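Local structure of silicatein alpha (Tethya aurantium, 6ZQ3) at residues 122-127 and 132-137; 197-200 and 206-209. The protein belongs to the papain-like cysteine peptidases and occurs in sponge spicules together with silica, whose deposition it probably promotes. All blocks are in the same frame, centred on the assembly; numbering follows the deposited sequence.

Interaction 1. Residues 122-127 and 132-137; sequences SDLEAA and GPVAVA
Leu124 of the helix and Val134 of the strand meet through single methyls, Leu124 CD1 lying 3.8 Å from Val134 CG1. The leucine gets there with CG anti to its own backbone N (chi1 177°), which carries the end of the side chain nearer to the strand than its base. From there CD1 also brushes Val136, 4.5 Å from Val136 CG1. The two branches of Val134 have separate partners: while CG1 faces the leucine, Val134 CG2 sits 3.9 Å from Ala127 CB, one turn further along the helix. Where the connection between helix and strand closes, the apolar contact gives way to a backbone hydrogen bond. Gly132 N donates to Ala127 O at 3.2 Å, in the carbonyl plane and fairly straight (156° at the hydrogen). It reaches back five residues, where the regular helical bond from Ala127 N to Asp123 O reaches back four. Gly132 is where the chain leaves the helix, with a positive phi that suits glycine, and Pro133 then leads into the strand. The axes of helix segment 122-127 and strand segment 134-137 run roughly antiparallel, at 145°. Strand 134-138 pairs with strand 165-173, and helix 121-130 packs against the same sheet, in the beta-barrel domain of the papain-like fold: Leu124 touches Ile169 and Trp181, Ala127 and Val134 share Ile116, and Ala135 turns away from the helix to meet Met71 of helix 71-80.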
ATOM      1  N   SER A 122     -13.356   7.104 -10.166  1.00 56.33           N
ATOM      2  CA  SER A 122     -12.861   8.057 -11.170  1.00 56.89           C
ATOM      3  C   SER A 122     -11.850   9.043 -10.554  1.00 53.45           C
ATOM      4  O   SER A 122     -10.894   9.427 -11.209  1.00 59.00           O
ATOM      5  CB  SER A 122     -14.019   8.803 -11.800  1.00 54.24           C
ATOM      6  OG  SER A 122     -14.729   9.493 -10.798  1.00 58.47           O
ATOM      7  N   ASP A 123     -12.015   9.302  -9.260  1.00 51.86           N
ATOM      8  CA  ASP A 123     -11.089  10.136  -8.516  1.00 55.19           C
ATOM      9  C   ASP A 123      -9.864   9.266  -8.222  1.00 54.02           C
ATOM     10  O   ASP A 123      -8.730   9.743  -8.257  1.00 47.94           O
ATOM     11  CB  ASP A 123     -11.723  10.624  -7.215  1.00 57.30           C
ATOM     12  N   LEU A 124     -10.103   7.985  -7.933  1.00 52.31           N
ATOM     13  CA  LEU A 124      -9.030   7.039  -7.670  1.00 54.22           C
ATOM     14  C   LEU A 124      -8.158   6.867  -8.928  1.00 55.78           C
ATOM     15  O   LEU A 124      -6.929   6.879  -8.844  1.00 58.19           O
ATOM     16  CB  LEU A 124      -9.598   5.697  -7.192  1.00 58.47           C
ATOM     17  CG  LEU A 124      -8.632   4.530  -6.931  1.00 58.42           C
ATOM     18  CD1 LEU A 124      -7.437   4.915  -6.077  1.00 56.13           C
ATOM     19  CD2 LEU A 124      -9.382   3.378  -6.275  1.00 59.89           C
ATOM     20  N   GLU A 125      -8.784   6.742 -10.092  1.00 54.33           N
ATOM     21  CA  GLU A 125      -8.027   6.605 -11.343  1.00 57.13           C
ATOM     22  C   GLU A 125      -7.237   7.871 -11.605  1.00 53.70           C
ATOM     23  O   GLU A 125      -6.060   7.824 -11.919  1.00 54.46           O
ATOM     24  CB  GLU A 125      -8.947   6.301 -12.537  1.00 61.33           C
ATOM     25  N   ALA A 126      -7.881   9.012 -11.432  1.00 53.89           N
ATOM     26  CA  ALA A 126      -7.202  10.285 -11.591  1.00 51.16           C
ATOM     27  C   ALA A 126      -5.973  10.372 -10.678  1.00 46.29           C
ATOM     28  O   ALA A 126      -4.923  10.854 -11.096  1.00 48.94           O
ATOM     29  CB  ALA A 126      -8.175  11.440 -11.342  1.00 51.04           C
ATOM     30  N   ALA A 127      -6.079   9.890  -9.440  1.00 47.30           N
ATOM     31  CA  ALA A 127      -4.915   9.881  -8.529  1.00 45.01           C
ATOM     32  C   ALA A 127      -3.815   8.985  -9.048  1.00 48.47           C
ATOM     33  O   ALA A 127      -2.647   9.369  -9.058  1.00 47.15           O
ATOM     34  CB  ALA A 127      -5.313   9.442  -7.142  1.00 44.47           C
ATOM     35  N   GLY A 132       0.497   8.942  -8.787  1.00 51.82           N
ATOM     36  CA  GLY A 132       1.302   7.785  -8.433  1.00 47.70           C
ATOM     37  C   GLY A 132       0.543   6.659  -7.750  1.00 47.93           C
ATOM     38  O   GLY A 132      -0.705   6.668  -7.668  1.00 46.26           O
ATOM     39  N   PRO A 133       1.300   5.654  -7.274  1.00 44.09           N
ATOM     40  CA  PRO A 133       0.718   4.514  -6.579  1.00 42.38           C
ATOM     41  C   PRO A 133      -0.058   4.959  -5.346  1.00 42.97           C
ATOM     42  O   PRO A 133       0.439   5.791  -4.581  1.00 49.90           O
ATOM     43  CB  PRO A 133       1.940   3.691  -6.179  1.00 42.03           C
ATOM     44  CG  PRO A 133       2.994   4.054  -7.175  1.00 40.67           C
ATOM     45  CD  PRO A 133       2.742   5.479  -7.531  1.00 40.03           C
ATOM     46  N   VAL A 134      -1.261   4.411  -5.173  1.00 41.39           N
ATOM     47  CA  VAL A 134      -2.202   4.811  -4.135  1.00 39.32           C
ATOM     48  C   VAL A 134      -2.455   3.657  -3.179  1.00 39.95           C
ATOM     49  O   VAL A 134      -2.723   2.534  -3.593  1.00 46.87           O
ATOM     50  CB  VAL A 134      -3.528   5.258  -4.762  1.00 40.87           C
ATOM     51  CG1 VAL A 134      -4.563   5.664  -3.712  1.00 42.61           C
ATOM     52  CG2 VAL A 134      -3.264   6.423  -5.692  1.00 44.48           C
ATOM     53  N   ALA A 135      -2.383   3.947  -1.892  1.00 39.23           N
ATOM     54  CA  ALA A 135      -2.625   2.967  -0.887  1.00 41.14           C
ATOM     55  C   ALA A 135      -4.129   2.820  -0.772  1.00 42.99           C
ATOM     56  O   ALA A 135      -4.857   3.811  -0.721  1.00 38.65           O
ATOM     57  CB  ALA A 135      -2.011   3.404   0.423  1.00 43.65           C
ATOM     58  N   VAL A 136      -4.585   1.570  -0.809  1.00 47.20           N
ATOM     59  CA  VAL A 136      -5.989   1.218  -0.590  1.00 47.30           C
ATOM     60  C   VAL A 136      -6.155   0.102   0.455  1.00 47.14           C
ATOM     61  O   VAL A 136      -5.197  -0.566   0.833  1.00 44.55           O
ATOM     62  CB  VAL A 136      -6.655   0.744  -1.892  1.00 47.43           C
ATOM     63  CG1 VAL A 136      -6.533   1.793  -2.994  1.00 44.36           C
ATOM     64  CG2 VAL A 136      -6.082  -0.610  -2.329  1.00 50.00           C
ATOM     65  N   ALA A 137      -7.387  -0.077   0.910  1.00 49.08           N
ATOM     66  CA  ALA A 137      -7.786  -1.243   1.693  1.00 51.24           C
ATOM     67  C   ALA A 137      -9.048  -1.881   1.113  1.00 54.11           C
ATOM     68  O   ALA A 137      -9.945  -1.201   0.597  1.00 50.25           O
ATOM     69  CB  ALA A 137      -8.035  -0.869   3.132  1.00 51.67           C
TER

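Interaction 2. Residues 197-200 and 206-209; sequences VKMA and QCGI
Met199 and Cys207 touch through carbon, Met199 CE standing 3.5 Å from Cys207 CB and 3.7 Å from Cys207 SG. A bend about the last torsion of the methionine (chi3 67°) swings its methyl onto the cysteine. Next along the strand, Ala200 CB rests over the flat face of the Gln206 amide, 3.4 Å from Gln206 OE1 and almost as close to CD and NE2. Two waters join them, one from backbone to side chain, the other from backbone to backbone. One molecule accepts from Ala200 N at 2.9 Å and donates to Gln206 OE1 at 2.8 Å; a second links Ala200 O, 2.7 Å away, with Gln206 N at a longer 3.2 Å. Further hydrogen bonds fix the rotation of the amide, since OE1 also takes the N-H of Ser155 while NE2 is bonded to Asp154 OD1. Cys207 is tied by a disulfide to Cys158, and Met199 by backbone hydrogen bonding to Trp181 in the neighbouring strand 180-184. No direct hydrogen bond crosses between 197-200 and 206-209: the disulfide-tied loop folds back beside a strand end of the beta-barrel domain, held by water and apolar contact, with the disulfide and the glutamine anchoring it around residues 154-158.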
ATOM      1  N   VAL A 197      -2.482  -8.719  -7.726  1.00 42.27           N
ATOM      2  CA  VAL A 197      -3.851  -9.119  -8.021  1.00 43.32           C
ATOM      3  C   VAL A 197      -4.461  -8.062  -8.955  1.00 43.46           C
ATOM      4  O   VAL A 197      -4.212  -6.851  -8.795  1.00 40.82           O
ATOM      5  CB  VAL A 197      -4.667  -9.336  -6.717  1.00 38.84           C
ATOM      6  CG1 VAL A 197      -4.668  -8.092  -5.836  1.00 39.41           C
ATOM      7  CG2 VAL A 197      -6.085  -9.778  -6.999  1.00 39.88           C
ATOM      8  N   LYS A 198      -5.231  -8.519  -9.940  1.00 42.85           N
ATOM      9  CA  LYS A 198      -6.010  -7.604 -10.755  1.00 44.83           C
ATOM     10  C   LYS A 198      -7.429  -7.617 -10.217  1.00 47.57           C
ATOM     11  O   LYS A 198      -8.103  -8.651 -10.253  1.00 48.55           O
ATOM     12  CB  LYS A 198      -5.935  -7.981 -12.234  1.00 43.86           C
ATOM     13  N   MET A 199      -7.880  -6.481  -9.680  1.00 49.04           N
ATOM     14  CA  MET A 199      -9.252  -6.389  -9.144  1.00 49.71           C
ATOM     15  C   MET A 199     -10.234  -5.638 -10.027  1.00 48.79           C
ATOM     16  O   MET A 199      -9.845  -4.912 -10.929  1.00 47.20           O
ATOM     17  CB  MET A 199      -9.214  -5.809  -7.753  1.00 54.29           C
ATOM     18  CG  MET A 199      -8.540  -6.789  -6.817  1.00 59.72           C
ATOM     19  SD  MET A 199      -8.582  -6.304  -5.113  1.00 64.91           S
ATOM     20  CE  MET A 199     -10.331  -6.424  -4.765  1.00 69.89           C
ATOM     21  N   ALA A 200     -11.520  -5.861  -9.774  1.00 53.25           N
ATOM     22  CA  ALA A 200     -12.584  -5.381 -10.673  1.00 52.72           C
ATOM     23  C   ALA A 200     -12.658  -3.857 -10.651  1.00 48.74           C
ATOM     24  O   ALA A 200     -12.776  -3.228  -9.586  1.00 43.40           O
ATOM     25  CB  ALA A 200     -13.924  -5.997 -10.281  1.00 53.45           C
ATOM     26  N   GLN A 206     -16.370  -2.416  -6.059  1.00 44.69           N
ATOM     27  CA  GLN A 206     -16.352  -3.783  -5.615  1.00 45.75           C
ATOM     28  C   GLN A 206     -15.182  -3.999  -4.642  1.00 47.34           C
ATOM     29  O   GLN A 206     -14.073  -3.553  -4.921  1.00 49.17           O
ATOM     30  CB  GLN A 206     -16.216  -4.698  -6.837  1.00 48.93           C
ATOM     31  CG  GLN A 206     -16.459  -6.161  -6.536  1.00 48.84           C
ATOM     32  CD  GLN A 206     -16.138  -7.043  -7.713  1.00 51.36           C
ATOM     33  OE1 GLN A 206     -15.190  -7.823  -7.670  1.00 51.46           O
ATOM     34  NE2 GLN A 206     -16.918  -6.923  -8.775  1.00 58.19           N
ATOM     35  N   CYS A 207     -15.460  -4.661  -3.509  1.00 46.96           N
ATOM     36  CA  CYS A 207     -14.495  -4.946  -2.430  1.00 47.93           C
ATOM     37  C   CYS A 207     -14.036  -3.698  -1.644  1.00 50.08           C
ATOM     38  O   CYS A 207     -13.106  -3.761  -0.800  1.00 43.97           O
ATOM     39  CB  CYS A 207     -13.300  -5.739  -2.982  1.00 53.80           C
ATOM     40  SG  CYS A 207     -13.817  -7.301  -3.750  1.00 60.13           S
ATOM     41  N   GLY A 208     -14.711  -2.583  -1.914  1.00 46.61           N
ATOM     42  CA  GLY A 208     -14.437  -1.321  -1.256  1.00 51.13           C
ATOM     43  C   GLY A 208     -13.056  -0.809  -1.568  1.00 50.17           C
ATOM     44  O   GLY A 208     -12.396  -0.266  -0.690  1.00 48.76           O
ATOM     45  N   ILE A 209     -12.621  -0.989  -2.815  1.00 49.26           N
ATOM     46  CA  ILE A 209     -11.282  -0.571  -3.233  1.00 49.78           C
ATOM     47  C   ILE A 209     -11.062   0.958  -3.176  1.00 49.34           C
ATOM     48  O   ILE A 209      -9.931   1.432  -2.987  1.00 48.59           O
ATOM     49  CB  ILE A 209     -10.943  -1.123  -4.644  1.00 51.22           C
ATOM     50  CG1 ILE A 209      -9.432  -1.154  -4.854  1.00 51.72           C
ATOM     51  CG2 ILE A 209     -11.617  -0.321  -5.747  1.00 50.68           C
ATOM     52  CD1 ILE A 209      -9.052  -1.482  -6.265  1.00 53.88           C
TER
HETATM   53  O   HOH W   1     -15.105  -2.010  -8.926  1.00 42.85           O
HETATM   54  O   HOH W   2     -12.568  -6.812  -7.248  1.00 52.52           O

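In the fold
Both contacts are buried and belong to the beta-barrel domain of the papain fold, with centres about 12 Å apart. Interaction 1 lies somewhat deeper; it joins a helix to a strand of the mixed sheet by aliphatic contact and one direct backbone hydrogen bond. Interaction 2, nearer the periphery, sets a loop against another strand of that sheet, and there water, an amide and a disulfide share the work. They meet at Ile209, whose carbonyl O packs against Val136 CG1 at 3.4 Å and lies near Leu124. The side chain of Ile209 reaches Ile169 and Trp181, which Leu124 touches too, so the two contacts share apolar neighbours.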